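Local structure of retropepsin-like aspartic endopeptidase domain-containing protein (Legionella pneumophila subsp. pneumophila str. Philadelphia 1, 2PMA) at residues Leu96-Lys108 with Leu121-Gly133. The protein is of unknown function but has a retropepsin-like domain and is probably related to aspartic peptidases, in a family named as putative ATP-dependent zinc proteases. Numbering follows the deposited sequence.
With FMT (formic acid), chain H; ACT (acetate ion), chain E.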
loop_
_atom_site.group_PDB
_atom_site.type_symbol
_atom_site.label_atom_id
_atom_site.label_comp_id
_atom_site.label_asym_id
_atom_site.label_seq_id
_atom_site.Cartn_x
_atom_site.Cartn_y
_atom_site.Cartn_z
ATOM N N LEU A 96 -1.559 4.440 5.486
ATOM C CA LEU A 96 -1.703 5.007 4.133
ATOM C C LEU A 96 -3.176 4.967 3.736
ATOM O O LEU A 96 -3.798 3.917 3.855
ATOM C CB LEU A 96 -0.898 4.148 3.144
ATOM C CG LEU A 96 -0.979 4.285 1.610
ATOM C CD1 LEU A 96 -0.175 5.459 1.060
ATOM C CD2 LEU A 96 -0.482 3.007 0.960
ATOM N N ASN A 97 -3.708 6.107 3.259
ATOM C CA ASN A 97 -5.112 6.218 2.816
ATOM C C ASN A 97 -5.209 5.705 1.391
ATOM O O ASN A 97 -4.561 6.237 0.480
ATOM C CB ASN A 97 -5.594 7.691 2.891
ATOM C CG ASN A 97 -5.304 8.327 4.232
ATOM O OD1 ASN A 97 -5.515 7.692 5.250
ATOM N ND2 ASN A 97 -4.820 9.596 4.244
ATOM N N ILE A 98 -5.979 4.630 1.206
ATOM C CA ILE A 98 -6.030 3.925 -0.096
ATOM C C ILE A 98 -7.480 3.703 -0.521
ATOM O O ILE A 98 -8.314 3.249 0.279
ATOM C CB ILE A 98 -5.365 2.545 -0.013
ATOM C CG1 ILE A 98 -3.879 2.703 0.326
ATOM C CG2 ILE A 98 -5.501 1.770 -1.347
ATOM C CD1 ILE A 98 -3.169 1.412 0.588
ATOM N N LYS A 99 -7.757 4.012 -1.792
ATOM C CA LYS A 99 -9.083 3.813 -2.359
ATOM C C LYS A 99 -9.038 2.621 -3.328
ATOM O O LYS A 99 -8.137 2.516 -4.158
ATOM C CB LYS A 99 -9.543 5.099 -3.053
ATOM C CG LYS A 99 -10.892 5.005 -3.774
ATOM C CD LYS A 99 -11.238 6.345 -4.366
ATOM C CE LYS A 99 -12.732 6.467 -4.634
ATOM N NZ LYS A 99 -13.111 5.646 -5.811
ATOM N N LEU A 100 -9.977 1.702 -3.174
ATOM C CA LEU A 100 -10.106 0.533 -4.053
ATOM C C LEU A 100 -11.581 0.502 -4.446
ATOM O O LEU A 100 -12.443 0.302 -3.580
ATOM C CB LEU A 100 -9.713 -0.750 -3.310
ATOM C CG LEU A 100 -9.929 -2.094 -4.032
ATOM C CD1 LEU A 100 -9.041 -2.162 -5.250
ATOM C CD2 LEU A 100 -9.586 -3.251 -3.056
ATOM N N GLY A 101 -11.868 0.735 -5.729
ATOM C CA GLY A 101 -13.265 0.900 -6.169
ATOM C C GLY A 101 -13.842 2.100 -5.448
ATOM O O GLY A 101 -13.213 3.165 -5.409
ATOM N N ASP A 102 -15.020 1.935 -4.843
ATOM C CA ASP A 102 -15.650 3.040 -4.133
ATOM C C ASP A 102 -15.330 3.072 -2.630
ATOM O O ASP A 102 -15.975 3.800 -1.874
ATOM C CB ASP A 102 -17.177 3.000 -4.321
ATOM C CG ASP A 102 -17.588 3.227 -5.766
ATOM O OD1 ASP A 102 -17.089 4.205 -6.375
ATOM O OD2 ASP A 102 -18.386 2.419 -6.286
ATOM N N LYS A 103 -14.379 2.267 -2.186
ATOM C CA LYS A 103 -14.131 2.119 -0.752
ATOM C C LYS A 103 -12.799 2.787 -0.437
ATOM O O LYS A 103 -11.837 2.599 -1.179
ATOM C CB LYS A 103 -14.007 0.611 -0.397
ATOM C CG LYS A 103 -15.298 -0.191 -0.513
ATOM C CD LYS A 103 -15.015 -1.672 -0.161
ATOM C CE LYS A 103 -16.244 -2.545 -0.335
ATOM N NZ LYS A 103 -15.839 -3.990 -0.202
ATOM N N VAL A 104 -12.750 3.547 0.654
ATOM C CA VAL A 104 -11.502 4.118 1.133
ATOM C C VAL A 104 -11.193 3.546 2.531
ATOM O O VAL A 104 -12.092 3.458 3.378
ATOM C CB VAL A 104 -11.601 5.655 1.214
ATOM C CG1 VAL A 104 -10.276 6.272 1.758
ATOM C CG2 VAL A 104 -11.944 6.252 -0.175
ATOM N N ARG A 105 -9.938 3.152 2.766
ATOM C CA ARG A 105 -9.529 2.620 4.080
ATOM C C ARG A 105 -8.141 3.160 4.431
ATOM O O ARG A 105 -7.403 3.583 3.573
ATOM C CB ARG A 105 -9.456 1.085 4.081
ATOM C CG ARG A 105 -10.781 0.347 3.795
ATOM C CD ARG A 105 -11.792 0.439 4.981
ATOM N NE ARG A 105 -12.981 -0.361 4.654
ATOM C CZ ARG A 105 -14.039 0.074 3.975
ATOM N NH1 ARG A 105 -14.094 1.328 3.541
ATOM N NH2 ARG A 105 -15.054 -0.757 3.732
ATOM N N THR A 106 -7.824 3.152 5.713
ATOM C CA THR A 106 -6.499 3.508 6.145
ATOM C C THR A 106 -5.874 2.178 6.544
ATOM O O THR A 106 -6.430 1.405 7.325
ATOM C CB THR A 106 -6.544 4.605 7.214
ATOM O OG1 THR A 106 -7.262 5.730 6.653
ATOM C CG2 THR A 106 -5.136 5.059 7.623
ATOM N N ILE A 107 -4.748 1.895 5.907
ATOM C CA ILE A 107 -4.180 0.573 5.893
ATOM C C ILE A 107 -2.691 0.649 6.274
ATOM O O ILE A 107 -1.983 1.583 5.864
ATOM C CB ILE A 107 -4.408 -0.048 4.479
ATOM C CG1 ILE A 107 -5.827 -0.688 4.429
ATOM C CG2 ILE A 107 -3.293 -1.015 4.102
ATOM C CD1 ILE A 107 -6.189 -1.282 3.130
ATOM N N LYS A 108 -2.237 -0.331 7.067
ATOM C CA LYS A 108 -0.814 -0.461 7.417
ATOM C C LYS A 108 -0.030 -1.016 6.224
ATOM O O LYS A 108 -0.394 -2.072 5.612
ATOM C CB LYS A 108 -0.641 -1.425 8.601
ATOM C CG LYS A 108 -1.181 -0.850 9.910
ATOM C CD LYS A 108 -0.927 -1.840 11.080
ATOM C CE LYS A 108 -1.442 -1.236 12.397
ATOM N NZ LYS A 108 -1.146 -2.106 13.615
ATOM N N LEU A 121 2.584 -1.759 -5.485
ATOM C CA LEU A 121 1.811 -1.853 -4.239
ATOM C C LEU A 121 1.328 -3.301 -4.127
ATOM O O LEU A 121 0.825 -3.861 -5.103
ATOM C CB LEU A 121 0.592 -0.908 -4.292
ATOM C CG LEU A 121 -0.374 -0.922 -3.089
ATOM C CD1 LEU A 121 0.334 -0.647 -1.755
ATOM C CD2 LEU A 121 -1.557 0.077 -3.303
ATOM N N LEU A 122 1.507 -3.907 -2.961
ATOM C CA LEU A 122 0.986 -5.257 -2.738
ATOM C C LEU A 122 0.029 -5.134 -1.554
ATOM O O LEU A 122 0.401 -4.583 -0.509
ATOM C CB LEU A 122 2.147 -6.180 -2.429
ATOM C CG LEU A 122 1.921 -7.678 -2.259
ATOM C CD1 LEU A 122 3.257 -8.384 -2.490
ATOM C CD2 LEU A 122 1.354 -7.996 -0.859
ATOM N N LEU A 123 -1.196 -5.635 -1.706
ATOM C CA LEU A 123 -2.172 -5.633 -0.627
ATOM C C LEU A 123 -2.291 -7.066 -0.145
ATOM O O LEU A 123 -2.628 -7.944 -0.921
ATOM C CB LEU A 123 -3.521 -5.124 -1.171
ATOM C CG LEU A 123 -3.482 -3.696 -1.729
ATOM C CD1 LEU A 123 -4.895 -3.378 -2.257
ATOM C CD2 LEU A 123 -3.038 -2.677 -0.607
ATOM N N GLY A 124 -1.990 -7.301 1.128
ATOM C CA GLY A 124 -2.000 -8.649 1.676
ATOM C C GLY A 124 -3.326 -8.909 2.364
ATOM O O GLY A 124 -4.300 -8.169 2.154
ATOM N N ARG A 125 -3.360 -9.938 3.203
ATOM C CA ARG A 125 -4.608 -10.386 3.818
ATOM C C ARG A 125 -5.226 -9.322 4.703
ATOM O O ARG A 125 -6.426 -9.117 4.642
ATOM C CB ARG A 125 -4.413 -11.679 4.620
ATOM C CG ARG A 125 -3.984 -12.851 3.748
ATOM C CD ARG A 125 -4.144 -14.166 4.529
ATOM N NE ARG A 125 -3.205 -14.276 5.670
ATOM C CZ ARG A 125 -1.925 -14.631 5.585
ATOM N NH1 ARG A 125 -1.356 -14.898 4.415
ATOM N NH2 ARG A 125 -1.192 -14.736 6.692
ATOM N N ASP A 126 -4.411 -8.622 5.502
ATOM C CA ASP A 126 -4.969 -7.600 6.377
ATOM C C ASP A 126 -5.728 -6.544 5.564
ATOM O O ASP A 126 -6.811 -6.138 5.971
ATOM C CB ASP A 126 -3.882 -6.933 7.240
ATOM C CG ASP A 126 -3.354 -7.857 8.345
ATOM O OD1 ASP A 126 -3.968 -8.914 8.606
ATOM O OD2 ASP A 126 -2.328 -7.513 8.962
ATOM N N ALA A 127 -5.130 -6.067 4.467
ATOM C CA ALA A 127 -5.745 -5.041 3.618
ATOM C C ALA A 127 -6.996 -5.594 2.935
ATOM O O ALA A 127 -8.010 -4.929 2.875
ATOM C CB ALA A 127 -4.751 -4.529 2.548
ATOM N N ILE A 128 -6.903 -6.800 2.395
ATOM C CA ILE A 128 -8.061 -7.387 1.675
ATOM C C ILE A 128 -9.234 -7.510 2.657
ATOM O O ILE A 128 -10.399 -7.219 2.315
ATOM C CB ILE A 128 -7.692 -8.747 1.066
ATOM C CG1 ILE A 128 -6.607 -8.546 -0.014
ATOM C CG2 ILE A 128 -8.934 -9.387 0.385
ATOM C CD1 ILE A 128 -5.814 -9.816 -0.376
ATOM N N ILE A 129 -8.932 -7.930 3.892
ATOM C CA ILE A 129 -9.972 -8.024 4.925
ATOM C C ILE A 129 -10.535 -6.636 5.268
ATOM O O ILE A 129 -11.761 -6.495 5.405
ATOM C CB ILE A 129 -9.457 -8.781 6.170
ATOM C CG1 ILE A 129 -9.196 -10.249 5.796
ATOM C CG2 ILE A 129 -10.485 -8.737 7.330
ATOM C CD1 ILE A 129 -8.256 -10.996 6.779
ATOM N N ASP A 130 -9.658 -5.627 5.384
ATOM C CA ASP A 130 -10.119 -4.241 5.628
ATOM C C ASP A 130 -11.141 -3.800 4.573
ATOM O O ASP A 130 -12.140 -3.120 4.895
ATOM C CB ASP A 130 -8.959 -3.235 5.595
ATOM C CG ASP A 130 -8.001 -3.387 6.756
ATOM O OD1 ASP A 130 -8.406 -3.936 7.804
ATOM O OD2 ASP A 130 -6.836 -2.919 6.606
ATOM N N PHE A 131 -10.910 -4.212 3.323
ATOM C CA PHE A 131 -11.857 -3.937 2.222
ATOM C C PHE A 131 -12.991 -4.968 2.090
ATOM O O PHE A 131 -13.793 -4.885 1.159
ATOM C CB PHE A 131 -11.095 -3.838 0.889
ATOM C CG PHE A 131 -10.324 -2.553 0.740
ATOM C CD1 PHE A 131 -11.000 -1.353 0.479
ATOM C CD2 PHE A 131 -8.936 -2.535 0.876
ATOM C CE1 PHE A 131 -10.269 -0.137 0.357
ATOM C CE2 PHE A 131 -8.203 -1.335 0.745
ATOM C CZ PHE A 131 -8.860 -0.145 0.482
ATOM N N ASN A 132 -13.060 -5.915 3.021
ATOM C CA ASN A 132 -14.091 -6.974 3.036
ATOM C C ASN A 132 -14.190 -7.740 1.717
ATOM O O ASN A 132 -15.289 -8.051 1.227
ATOM C CB ASN A 132 -15.442 -6.379 3.458
ATOM C CG ASN A 132 -16.396 -7.425 4.036
ATOM O OD1 ASN A 132 -15.986 -8.520 4.434
ATOM N ND2 ASN A 132 -17.690 -7.078 4.087
ATOM N N GLY A 133 -13.025 -8.041 1.140
ATOM C CA GLY A 133 -12.968 -8.672 -0.161
ATOM C C GLY A 133 -12.568 -10.133 -0.166
ATOM O O GLY A 133 -12.007 -10.648 0.815
HETATM C C FMT H . -3.718 -13.273 8.869
HETATM O O1 FMT H . -3.035 -14.171 9.384
HETATM O O2 FMT H . -4.530 -13.424 7.945
HETATM C C ACT E . 1.982 -14.685 6.369
HETATM O O ACT E . 1.730 -14.506 7.587
HETATM O OXT ACT E . 1.382 -15.651 5.817
HETATM C CH3 ACT E . 2.944 -13.785 5.641
HETATM O O HOH W 1 -3.950 -2.938 7.574
#
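Phe131 lies against the hairpin of strands 96-100 and 103-108, its ring held between Leu100 and Arg105, and the contact is a compact example of how one aromatic side chain can fasten a short helix to a beta sheet. Both faces of the ring take part in CH-pi contacts: Leu100 CB stands 4.0 Å from the Phe131 ring centroid on one face, and Arg105 CG 3.8 Å from it on the other, each offset toward the rim. At the edge, near the ring plane, Ile98 O approaches Phe131 CZ at 3.4 Å.

Beside the ring, Ile107 reaches with CD1 to Ala127 CB (3.6 Å), while Ile98 CD1 packs more loosely against CD2 of Leu121 and CD2 of Leu123. Helix 125-130 runs nearly antiparallel to strand 103-108, with 167° between the directions of these short segments, and Ala127 lies across from Ile107.

Polar bonds gather at the helix C-terminus, where Asn132, with positive phi, closes a Schellman motif. With CG over the ring face, the Arg105 chain bends at chi2 (-72°) and brings NE to Asp130 O at 2.9 Å; this donor stands above the carbonyl plane, and NH1 turns back to Val104 O. Lys103 instead stays extended beyond CG, its CB near Phe131 CD1, and sends NZ to Phe131 O at 2.6 Å. The same NZ is hydrogen-bonded to Asn2 OD1 and Tyr5 OH, tying in the N-terminal region. A water links Asp130 OD2 to Lys108 N.

Because both cationic side chains bond to carbonyls at the helix end, their charges probably complement the negative end of the helix dipole. Lys103 and Arg105 each lay aliphatic carbons against Phe131 and bond a carbonyl through nitrogen, joining the helix after strand 121-123 to the hairpin of the curled, mixed beta sheet of this retropepsin-like domain.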